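Local coordinates for hemolysin activator protein CdiB (Acinetobacter baumannii ACICU, PDB 6WIL) that probably serves as the outer-membrane TpsB transporter of a two-partner secretion system, exporting the toxin of contact-dependent growth inhibition, at residues S359-G364 against I380-G385; R413-S418 against Y444-L449; F455-R460 against L470-D475. One frame throughout, in Å; residues are numbered along the deposited sequence.

In the fold
The three contacts follow one another along the chain, within the transmembrane barrel and its loops. Interactions 1 and 2 share one region of the antiparallel barrel wall, their centres about 10 Å apart. Strand 374-386 of interaction 1 is hydrogen-bonded to strand 414-429 of interaction 2, and Tyr382 meets Trp417 edge to face between them. Interaction 3, about 17 Å from interaction 2 centre to centre, lies in the loop between strands 432-444 and 476-487, which in Omp85-type transporters folds back into the barrel. Asp475 links that loop to its root by accepting a bond from Leu449 N, and Asp453 links it to the wall through Arg383. Interactions 1 and 3 do not touch.

Interaction 1: S359-G364 against I380-G385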
loop_
_atom_site.group_PDB
_atom_site.type_symbol
_atom_site.label_atom_id
_atom_site.label_comp_id
_atom_site.label_asym_id
_atom_site.label_seq_id
_atom_site.Cartn_x
_atom_site.Cartn_y
_atom_site.Cartn_z
ATOM N N SER A 359 18.110 0.058 -17.423
ATOM C CA SER A 359 17.909 -0.883 -16.330
ATOM C C SER A 359 18.381 -0.227 -15.042
ATOM O O SER A 359 19.165 0.725 -15.061
ATOM C CB SER A 359 18.660 -2.195 -16.567
ATOM O OG SER A 359 20.036 -2.046 -16.263
ATOM N N GLY A 360 17.896 -0.748 -13.924
ATOM C CA GLY A 360 18.286 -0.200 -12.640
ATOM C C GLY A 360 17.566 -0.878 -11.499
ATOM O O GLY A 360 16.971 -1.944 -11.662
ATOM N N TRP A 361 17.623 -0.241 -10.332
ATOM C CA TRP A 361 17.005 -0.787 -9.135
ATOM C C TRP A 361 16.352 0.326 -8.332
ATOM O O TRP A 361 16.728 1.497 -8.424
ATOM C CB TRP A 361 18.020 -1.545 -8.267
ATOM C CG TRP A 361 19.310 -0.819 -8.051
ATOM C CD1 TRP A 361 20.442 -0.925 -8.802
ATOM C CD2 TRP A 361 19.605 0.119 -7.009
ATOM N NE1 TRP A 361 21.425 -0.111 -8.294
ATOM C CE2 TRP A 361 20.937 0.540 -7.192
ATOM C CE3 TRP A 361 18.874 0.641 -5.938
ATOM C CZ2 TRP A 361 21.552 1.463 -6.347
ATOM C CZ3 TRP A 361 19.486 1.557 -5.099
ATOM C CH2 TRP A 361 20.812 1.957 -5.308
ATOM N N ASN A 362 15.347 -0.058 -7.552
ATOM C CA ASN A 362 14.655 0.837 -6.637
ATOM C C ASN A 362 14.787 0.304 -5.221
ATOM O O ASN A 362 14.699 -0.906 -4.993
ATOM C CB ASN A 362 13.165 0.972 -6.984
ATOM C CG ASN A 362 12.926 1.769 -8.246
ATOM O OD1 ASN A 362 13.050 1.249 -9.355
ATOM N ND2 ASN A 362 12.561 3.034 -8.085
ATOM N N LEU A 363 15.005 1.212 -4.278
ATOM C CA LEU A 363 14.941 0.913 -2.857
ATOM C C LEU A 363 13.958 1.880 -2.223
ATOM O O LEU A 363 13.968 3.074 -2.529
ATOM C CB LEU A 363 16.314 1.035 -2.184
ATOM C CG LEU A 363 17.269 -0.145 -2.384
ATOM C CD1 LEU A 363 18.611 0.120 -1.712
ATOM C CD2 LEU A 363 16.645 -1.431 -1.855
ATOM N N GLY A 364 13.094 1.362 -1.357
ATOM C CA GLY A 364 12.100 2.235 -0.763
ATOM C C GLY A 364 11.509 1.656 0.501
ATOM O O GLY A 364 11.810 0.531 0.910
ATOM N N ILE A 380 8.384 6.380 0.081
ATOM C CA ILE A 380 9.501 7.135 -0.465
ATOM C C ILE A 380 10.414 6.148 -1.174
ATOM O O ILE A 380 10.692 5.061 -0.653
ATOM C CB ILE A 380 10.269 7.915 0.623
ATOM C CG1 ILE A 380 9.292 8.663 1.531
ATOM C CG2 ILE A 380 11.226 8.906 -0.021
ATOM C CD1 ILE A 380 9.840 8.963 2.903
ATOM N N ASP A 381 10.869 6.521 -2.365
ATOM C CA ASP A 381 11.579 5.618 -3.257
ATOM C C ASP A 381 12.869 6.267 -3.737
ATOM O O ASP A 381 12.898 7.463 -4.044
ATOM C CB ASP A 381 10.678 5.237 -4.450
ATOM C CG ASP A 381 11.359 4.305 -5.438
ATOM O OD1 ASP A 381 12.116 4.798 -6.299
ATOM O OD2 ASP A 381 11.131 3.078 -5.357
ATOM N N TYR A 382 13.936 5.472 -3.782
ATOM C CA TYR A 382 15.215 5.883 -4.346
ATOM C C TYR A 382 15.490 5.020 -5.566
ATOM O O TYR A 382 15.504 3.788 -5.467
ATOM C CB TYR A 382 16.347 5.745 -3.327
ATOM C CG TYR A 382 17.695 6.206 -3.843
ATOM C CD1 TYR A 382 18.044 7.551 -3.820
ATOM C CD2 TYR A 382 18.618 5.300 -4.350
ATOM C CE1 TYR A 382 19.274 7.981 -4.289
ATOM C CE2 TYR A 382 19.851 5.721 -4.817
ATOM C CZ TYR A 382 20.172 7.062 -4.786
ATOM O OH TYR A 382 21.396 7.485 -5.252
ATOM N N ARG A 383 15.707 5.660 -6.710
ATOM C CA ARG A 383 15.914 4.956 -7.965
ATOM C C ARG A 383 17.283 5.294 -8.536
ATOM O O ARG A 383 17.758 6.428 -8.410
ATOM C CB ARG A 383 14.814 5.303 -8.977
ATOM C CG ARG A 383 14.773 4.384 -10.182
ATOM C CD ARG A 383 15.171 5.111 -11.443
ATOM N NE ARG A 383 14.022 5.681 -12.138
ATOM C CZ ARG A 383 14.116 6.450 -13.217
ATOM N NH1 ARG A 383 15.308 6.748 -13.715
ATOM N NH2 ARG A 383 13.022 6.926 -13.794
ATOM N N ARG A 384 17.913 4.295 -9.150
ATOM C CA ARG A 384 19.182 4.445 -9.850
ATOM C C ARG A 384 19.122 3.604 -11.113
ATOM O O ARG A 384 18.762 2.426 -11.050
ATOM C CB ARG A 384 20.359 4.004 -8.973
ATOM C CG ARG A 384 20.883 5.081 -8.044
ATOM C CD ARG A 384 22.068 5.793 -8.661
ATOM N NE ARG A 384 23.123 4.849 -9.012
ATOM C CZ ARG A 384 24.039 4.403 -8.160
ATOM N NH1 ARG A 384 24.033 4.816 -6.899
ATOM N NH2 ARG A 384 24.960 3.542 -8.571
ATOM N N GLY A 385 19.471 4.196 -12.246
ATOM C CA GLY A 385 19.317 3.520 -13.522
ATOM C C GLY A 385 20.463 3.808 -14.467
ATOM O O GLY A 385 21.054 4.891 -14.455
#
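In the beta hairpin formed by strands 349-371 and 374-386 of the transmembrane barrel, Trp361 pairs with Arg384 and Leu363 with Tyr382. Both are antiparallel hydrogen-bonded pairs. Trp361 N reaches Arg384 O at 3.0 Å, and Tyr382 N reaches Leu363 O at 2.7 Å. The reverse bonds, from Arg384 N and Leu363 N, complete each pair. Between them sits the non-hydrogen-bonded pair of Asn362 and Arg383. There the backbones still touch, through the CA of Asn362 and the carbonyl of Tyr382.

Trp361, Leu363, Tyr382 and Arg384 share one face, which is consistent with the outer side of the barrel. The first torsion of Trp361 (chi1 46°) places CG between its own N and carbonyl carbon. The indole then leans across to the neighbouring strand. Arg384 CB lies over one face of its six-membered ring, 4.1 Å from the centroid, in a CH-pi contact. The Arg384 chain runs beside the indole, pointing the same way, and its guanidinium is turned 59° from the ring plane. On the Tyr382 side, Trp361 CZ3 comes to the tyrosine ring edge, 3.9 Å from CD2.

The opposite face carries Asn362, Asp381 and Arg383, and it is polar. Arg383 turns away from the pair and forms a salt bridge with Asp453, which ties the wall to the loop after strand 432-444. Asp381 OD2 takes a bond from Tyr334 OH on strand 329-346, the far neighbour of strand 349-371. Its other oxygen takes the amide of Asn362. Asn362 ND2 gives a hydrogen to the syn lone pair of Asp381 OD1 at 2.5 Å, a short and so somewhat doubtful length, with OD1 lying almost exactly in the amide plane.

Interaction 2: R413-S418 against Y444-L449; sequences RAPLWS and YAPKIL. With C8E ((hydroxyethyloxy)tri(ethyloxy)octane), chain D.
Trp417 and Tyr444 form an antiparallel hydrogen-bonded pair, with Trp417 N to Tyr444 O and Tyr444 N to Trp417 O both at 3.0 Å. The next hydrogen-bonded pair in this register would join Pro415 and Pro446. Neither proline has an N-H to give, and the direct pairing stops. Pro446 CD instead packs at 3.4 Å from Pro415 O. A water donates to Pro415 O at 2.8 Å. It also accepts from Lys447 N, but at 2.5 Å that leg is short and so doubtful.

The side chains of Trp417 and Tyr444 lie on the same face of the sheet. Trp417 CD1 approaches the edge of the Tyr444 ring, 3.9 Å from CD2, and the two side chains slant across each other. The carbonyl O of Tyr444 sits in the plane of the indole, at its edge. Pro446 N lies over one face of the tyrosine ring, toward the rim.

This is the end of barrel strand 432-444, where the chain leaves the wall for the long loop that follows. A detergent molecule, C8E, is bound here, and its octyl tail runs over the Trp417 indole and past Tyr444 CB. C8E C1 lies over one face of the indole, offset toward its rim, and C8E C2 is 3.8 Å from Trp417 CE3. Tyr444 CB meets the tail further along, at C6. An alkyl chain lying on the indole is consistent with a lipid-facing surface.

Leu416 points to the other side of the strand. Its first torsion (chi1 -170°) carries CG opposite the backbone N, and CD1 extends to the loop. There Leu416 CD1 touches Ala445 CB and also Leu449 CD1, at 3.8 Å. The two leucine side chains cross at about a right angle.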
loop_
_atom_site.group_PDB
_atom_site.type_symbol
_atom_site.label_atom_id
_atom_site.label_comp_id
_atom_site.label_asym_id
_atom_site.label_seq_id
_atom_site.Cartn_x
_atom_site.Cartn_y
_atom_site.Cartn_z
ATOM N N ARG A 413 24.358 6.357 -13.536
ATOM C CA ARG A 413 24.181 6.781 -12.147
ATOM C C ARG A 413 23.252 7.992 -12.057
ATOM O O ARG A 413 23.632 9.076 -11.611
ATOM C CB ARG A 413 25.530 7.075 -11.485
ATOM C CG ARG A 413 26.434 5.865 -11.355
ATOM C CD ARG A 413 27.769 6.237 -10.731
ATOM N NE ARG A 413 27.632 6.712 -9.357
ATOM C CZ ARG A 413 27.766 5.939 -8.283
ATOM N NH1 ARG A 413 27.629 6.456 -7.068
ATOM N NH2 ARG A 413 28.039 4.651 -8.424
ATOM N N ALA A 414 22.011 7.785 -12.501
ATOM C CA ALA A 414 20.991 8.824 -12.465
ATOM C C ALA A 414 20.096 8.602 -11.254
ATOM O O ALA A 414 19.217 7.726 -11.291
ATOM C CB ALA A 414 20.168 8.820 -13.757
ATOM N N PRO A 415 20.274 9.352 -10.159
ATOM C CA PRO A 415 19.455 9.120 -8.961
ATOM C C PRO A 415 18.152 9.902 -8.979
ATOM O O PRO A 415 18.142 11.107 -9.247
ATOM C CB PRO A 415 20.373 9.587 -7.828
ATOM C CG PRO A 415 21.162 10.700 -8.452
ATOM C CD PRO A 415 21.312 10.372 -9.926
ATOM N N LEU A 416 17.045 9.226 -8.692
ATOM C CA LEU A 416 15.734 9.855 -8.645
ATOM C C LEU A 416 15.084 9.562 -7.303
ATOM O O LEU A 416 15.053 8.410 -6.860
ATOM C CB LEU A 416 14.837 9.360 -9.782
ATOM C CG LEU A 416 13.542 10.159 -9.941
ATOM C CD1 LEU A 416 13.865 11.582 -10.354
ATOM C CD2 LEU A 416 12.595 9.505 -10.933
ATOM N N TRP A 417 14.576 10.607 -6.660
ATOM C CA TRP A 417 13.831 10.484 -5.418
ATOM C C TRP A 417 12.346 10.616 -5.716
ATOM O O TRP A 417 11.922 11.573 -6.370
ATOM C CB TRP A 417 14.265 11.547 -4.408
ATOM C CG TRP A 417 15.602 11.279 -3.812
ATOM C CD1 TRP A 417 16.812 11.665 -4.305
ATOM C CD2 TRP A 417 15.870 10.556 -2.606
ATOM N NE1 TRP A 417 17.819 11.229 -3.480
ATOM C CE2 TRP A 417 17.267 10.547 -2.427
ATOM C CE3 TRP A 417 15.064 9.918 -1.657
ATOM C CZ2 TRP A 417 17.877 9.922 -1.343
ATOM C CZ3 TRP A 417 15.671 9.300 -0.579
ATOM C CH2 TRP A 417 17.064 9.306 -0.431
ATOM N N SER A 418 11.564 9.653 -5.244
ATOM C CA SER A 418 10.123 9.660 -5.433
ATOM C C SER A 418 9.440 9.494 -4.086
ATOM O O SER A 418 9.946 8.808 -3.193
ATOM C CB SER A 418 9.674 8.552 -6.391
ATOM O OG SER A 418 10.095 8.833 -7.712
ATOM N N TYR A 444 12.061 14.480 -6.887
ATOM C CA TYR A 444 13.221 15.360 -6.785
ATOM C C TYR A 444 14.403 14.706 -7.485
ATOM O O TYR A 444 14.787 13.583 -7.141
ATOM C CB TYR A 444 13.566 15.662 -5.324
ATOM C CG TYR A 444 14.945 16.256 -5.148
ATOM C CD1 TYR A 444 15.191 17.593 -5.438
ATOM C CD2 TYR A 444 16.004 15.479 -4.698
ATOM C CE1 TYR A 444 16.454 18.138 -5.284
ATOM C CE2 TYR A 444 17.267 16.014 -4.540
ATOM C CZ TYR A 444 17.488 17.341 -4.833
ATOM O OH TYR A 444 18.749 17.867 -4.672
ATOM N N ALA A 445 14.986 15.412 -8.450
ATOM C CA ALA A 445 16.123 14.916 -9.218
ATOM C C ALA A 445 17.344 15.788 -8.967
ATOM O O ALA A 445 17.337 16.974 -9.340
ATOM C CB ALA A 445 15.795 14.888 -10.711
ATOM N N PRO A 446 18.406 15.267 -8.345
ATOM C CA PRO A 446 19.622 16.080 -8.189
ATOM C C PRO A 446 20.293 16.427 -9.506
ATOM O O PRO A 446 20.883 17.509 -9.618
ATOM C CB PRO A 446 20.527 15.199 -7.315
ATOM C CG PRO A 446 19.595 14.267 -6.618
ATOM C CD PRO A 446 18.479 14.009 -7.584
ATOM N N LYS A 447 20.228 15.553 -10.504
ATOM C CA LYS A 447 20.904 15.768 -11.775
ATOM C C LYS A 447 19.890 15.946 -12.896
ATOM O O LYS A 447 18.676 15.835 -12.702
ATOM C CB LYS A 447 21.850 14.602 -12.090
ATOM C CG LYS A 447 22.813 14.280 -10.960
ATOM C CD LYS A 447 23.485 15.544 -10.447
ATOM C CE LYS A 447 24.438 15.253 -9.304
ATOM N NZ LYS A 447 23.951 15.711 -7.969
ATOM N N ILE A 448 20.417 16.236 -14.086
ATOM C CA ILE A 448 19.576 16.400 -15.264
ATOM C C ILE A 448 18.929 15.070 -15.616
ATOM O O ILE A 448 19.568 14.011 -15.562
ATOM C CB ILE A 448 20.405 16.943 -16.442
ATOM C CG1 ILE A 448 21.003 18.308 -16.090
ATOM C CG2 ILE A 448 19.565 17.020 -17.709
ATOM C CD1 ILE A 448 20.001 19.288 -15.544
ATOM N N LEU A 449 17.648 15.118 -15.968
ATOM C CA LEU A 449 16.903 13.946 -16.398
ATOM C C LEU A 449 16.635 14.012 -17.895
ATOM O O LEU A 449 16.538 15.096 -18.480
ATOM C CB LEU A 449 15.571 13.834 -15.653
ATOM C CG LEU A 449 15.618 13.591 -14.147
ATOM C CD1 LEU A 449 14.206 13.570 -13.592
ATOM C CD2 LEU A 449 16.337 12.287 -13.843
HETATM C C1 C8E D . 14.122 12.811 0.667
HETATM C C2 C8E D . 13.399 13.125 -0.641
HETATM C C3 C8E D . 12.049 12.410 -0.677
HETATM C C4 C8E D . 11.312 12.777 -1.963
HETATM C C5 C8E D . 10.875 14.238 -1.904
HETATM C C6 C8E D . 10.330 14.648 -3.269
HETATM C C7 C8E D . 9.254 15.714 -3.083
HETATM C C8 C8E D . 9.877 17.102 -3.213
HETATM O O9 C8E D . 9.265 17.764 -4.282
HETATM C C10 C8E D . 9.758 19.050 -4.534
HETATM C C11 C8E D . 9.213 19.547 -5.872
HETATM O O12 C8E D . 8.741 20.857 -5.729
HETATM C C13 C8E D . 8.448 21.496 -6.940
HETATM C C14 C8E D . 7.978 22.926 -6.670
HETATM O O15 C8E D . 7.432 23.020 -5.383
HETATM C C16 C8E D . 6.858 24.265 -5.099
HETATM C C17 C8E D . 5.865 24.138 -3.941
HETATM O O18 C8E D . 6.540 23.816 -2.756
HETATM C C19 C8E D . 5.772 23.992 -1.598
HETATM C C20 C8E D . 5.660 22.671 -0.836
HETATM O O21 C8E D . 6.938 22.176 -0.545
HETATM O O HOH W 1 19.072 13.389 -10.621
#

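Interaction 3: F455-R460 against L470-D475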
loop_
_atom_site.group_PDB
_atom_site.type_symbol
_atom_site.label_atom_id
_atom_site.label_comp_id
_atom_site.label_asym_id
_atom_site.label_seq_id
_atom_site.Cartn_x
_atom_site.Cartn_y
_atom_site.Cartn_z
ATOM N N PHE A 455 8.775 15.042 -14.347
ATOM C CA PHE A 455 7.499 15.080 -13.647
ATOM C C PHE A 455 6.545 15.972 -14.435
ATOM O O PHE A 455 6.826 17.158 -14.634
ATOM C CB PHE A 455 7.695 15.605 -12.225
ATOM C CG PHE A 455 6.526 15.373 -11.313
ATOM C CD1 PHE A 455 5.457 16.254 -11.296
ATOM C CD2 PHE A 455 6.509 14.292 -10.448
ATOM C CE1 PHE A 455 4.390 16.053 -10.445
ATOM C CE2 PHE A 455 5.444 14.085 -9.594
ATOM C CZ PHE A 455 4.383 14.966 -9.593
ATOM N N TYR A 456 5.428 15.404 -14.881
ATOM C CA TYR A 456 4.476 16.093 -15.742
ATOM C C TYR A 456 3.180 16.360 -14.986
ATOM O O TYR A 456 2.753 15.544 -14.163
ATOM C CB TYR A 456 4.199 15.270 -17.005
ATOM C CG TYR A 456 5.415 15.111 -17.892
ATOM C CD1 TYR A 456 6.385 14.155 -17.615
ATOM C CD2 TYR A 456 5.598 15.927 -19.000
ATOM C CE1 TYR A 456 7.504 14.015 -18.421
ATOM C CE2 TYR A 456 6.714 15.797 -19.812
ATOM C CZ TYR A 456 7.661 14.841 -19.519
ATOM O OH TYR A 456 8.764 14.717 -20.331
ATOM N N ILE A 457 2.578 17.506 -15.263
ATOM C CA ILE A 457 1.325 17.929 -14.595
ATOM C C ILE A 457 0.351 18.447 -15.638
ATOM O O ILE A 457 0.779 19.050 -16.568
ATOM C CB ILE A 457 1.605 18.958 -13.494
ATOM C CG1 ILE A 457 2.302 20.208 -14.014
ATOM C CG2 ILE A 457 2.389 18.339 -12.367
ATOM C CD1 ILE A 457 2.628 21.179 -12.934
ATOM N N GLY A 458 -0.932 18.239 -15.395
ATOM C CA GLY A 458 -2.025 18.637 -16.293
ATOM C C GLY A 458 -2.612 17.434 -16.996
ATOM O O GLY A 458 -1.976 16.935 -17.889
ATOM N N GLY A 459 -3.790 16.991 -16.579
ATOM C CA GLY A 459 -4.448 15.793 -17.121
ATOM C C GLY A 459 -5.149 15.021 -16.017
ATOM O O GLY A 459 -5.034 15.400 -14.894
ATOM N N ARG A 460 -5.782 13.906 -16.339
ATOM C CA ARG A 460 -6.583 13.167 -15.367
ATOM C C ARG A 460 -5.753 12.522 -14.262
ATOM O O ARG A 460 -6.310 12.152 -13.225
ATOM C CB ARG A 460 -7.402 12.093 -16.083
ATOM C CG ARG A 460 -6.629 10.816 -16.391
ATOM C CD ARG A 460 -7.283 9.988 -17.498
ATOM N NE ARG A 460 -8.329 9.089 -17.013
ATOM C CZ ARG A 460 -9.632 9.328 -17.121
ATOM N NH1 ARG A 460 -10.056 10.445 -17.699
ATOM N NH2 ARG A 460 -10.512 8.451 -16.654
ATOM N N LEU A 470 -1.391 19.739 -23.452
ATOM C CA LEU A 470 -0.147 20.412 -23.135
ATOM C C LEU A 470 0.087 20.237 -21.652
ATOM O O LEU A 470 -0.809 20.515 -20.850
ATOM C CB LEU A 470 -0.176 21.907 -23.495
ATOM C CG LEU A 470 -0.386 22.251 -24.967
ATOM C CD1 LEU A 470 -0.645 23.732 -25.130
ATOM C CD2 LEU A 470 0.793 21.814 -25.836
HETATM N N MSE A 471 1.266 19.738 -21.297
HETATM C CA MSE A 471 1.599 19.528 -19.892
HETATM C C MSE A 471 2.844 20.315 -19.509
HETATM O O MSE A 471 3.750 20.486 -20.322
HETATM C CB MSE A 471 1.807 18.042 -19.600
HETATM C CG MSE A 471 0.564 17.204 -19.841
HETATM SE SE MSE A 471 0.896 15.286 -19.607
HETATM C CE MSE A 471 0.647 15.154 -17.665
ATOM N N LEU A 472 2.858 20.833 -18.285
ATOM C CA LEU A 472 4.065 21.409 -17.716
ATOM C C LEU A 472 4.939 20.283 -17.176
ATOM O O LEU A 472 4.442 19.231 -16.779
ATOM C CB LEU A 472 3.720 22.402 -16.604
ATOM C CG LEU A 472 2.651 23.441 -16.957
ATOM C CD1 LEU A 472 2.289 24.261 -15.739
ATOM C CD2 LEU A 472 3.108 24.354 -18.096
ATOM N N SER A 473 6.255 20.501 -17.181
ATOM C CA SER A 473 7.195 19.465 -16.768
ATOM C C SER A 473 8.439 20.110 -16.181
ATOM O O SER A 473 8.832 21.208 -16.580
ATOM C CB SER A 473 7.565 18.533 -17.925
ATOM O OG SER A 473 8.652 19.050 -18.684
ATOM N N GLY A 474 9.024 19.419 -15.202
ATOM C CA GLY A 474 10.321 19.781 -14.664
ATOM C C GLY A 474 11.003 18.535 -14.152
ATOM O O GLY A 474 10.381 17.478 -14.027
ATOM N N ASP A 475 12.306 18.663 -13.890
ATOM C CA ASP A 475 13.045 17.576 -13.255
ATOM C C ASP A 475 12.524 17.303 -11.848
ATOM O O ASP A 475 12.476 16.149 -11.402
ATOM C CB ASP A 475 14.535 17.911 -13.226
ATOM C CG ASP A 475 15.256 17.448 -14.470
ATOM O OD1 ASP A 475 14.579 17.080 -15.454
ATOM O OD2 ASP A 475 16.502 17.422 -14.450
#
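Strands 455-457 and 472-474 form a short antiparallel hairpin in the long loop between barrel strands 432-444 and 476-487, and Phe455 pairs with Gly474, Tyr456 with Ser473 and Ile457 with Leu472. In Omp85-type transporters the loop in this position folds back into the barrel and carries a conserved VRGF-type motif. Here that motif starts at Val463, in the connection between the two strands, and Val463 packs on Ile457.

The backbone bonds come first. Phe455 N meets Gly474 O at 2.9 Å, and Gly474 N returns a bond to Phe455 O. Ile457 N bonds Leu472 O at 3.0 Å. The return bond from Leu472 N to Ile457 O is weak, and the pairing fades there. Gly458 follows with a positive phi of 106°, and the chain turns off the strand. Between the two hydrogen-bonded pairs, Ser473 CA approaches Phe455 O and Tyr456 CA approaches Leu472 O.

Apolar contacts occur on both faces. On one, Ile457 CG1 rests 3.7 Å from Leu472 CB, and both side chains also touch Leu516 of the barrel wall. On the other, selenomethionine Met471 reaches over the end of the hairpin. Its chain is extended up to SE and then bends (chi3 85°), which brings CE to 3.6 Å from Tyr456 CB. The same methyl lies close to Gly458 O. Tyr456 and Met471 both pack against helix 8-27.

The aromatic contact belongs to Tyr456. Its OH is held by Pro451 O, while Ser473 CB lies over one face of its ring, nearest CD2 and CE2. Ser473 OG turns off to a weak bond with Arg454 NE, and Ser473 CB makes the CH-pi contact, 3.8 Å from the Tyr456 ring centroid.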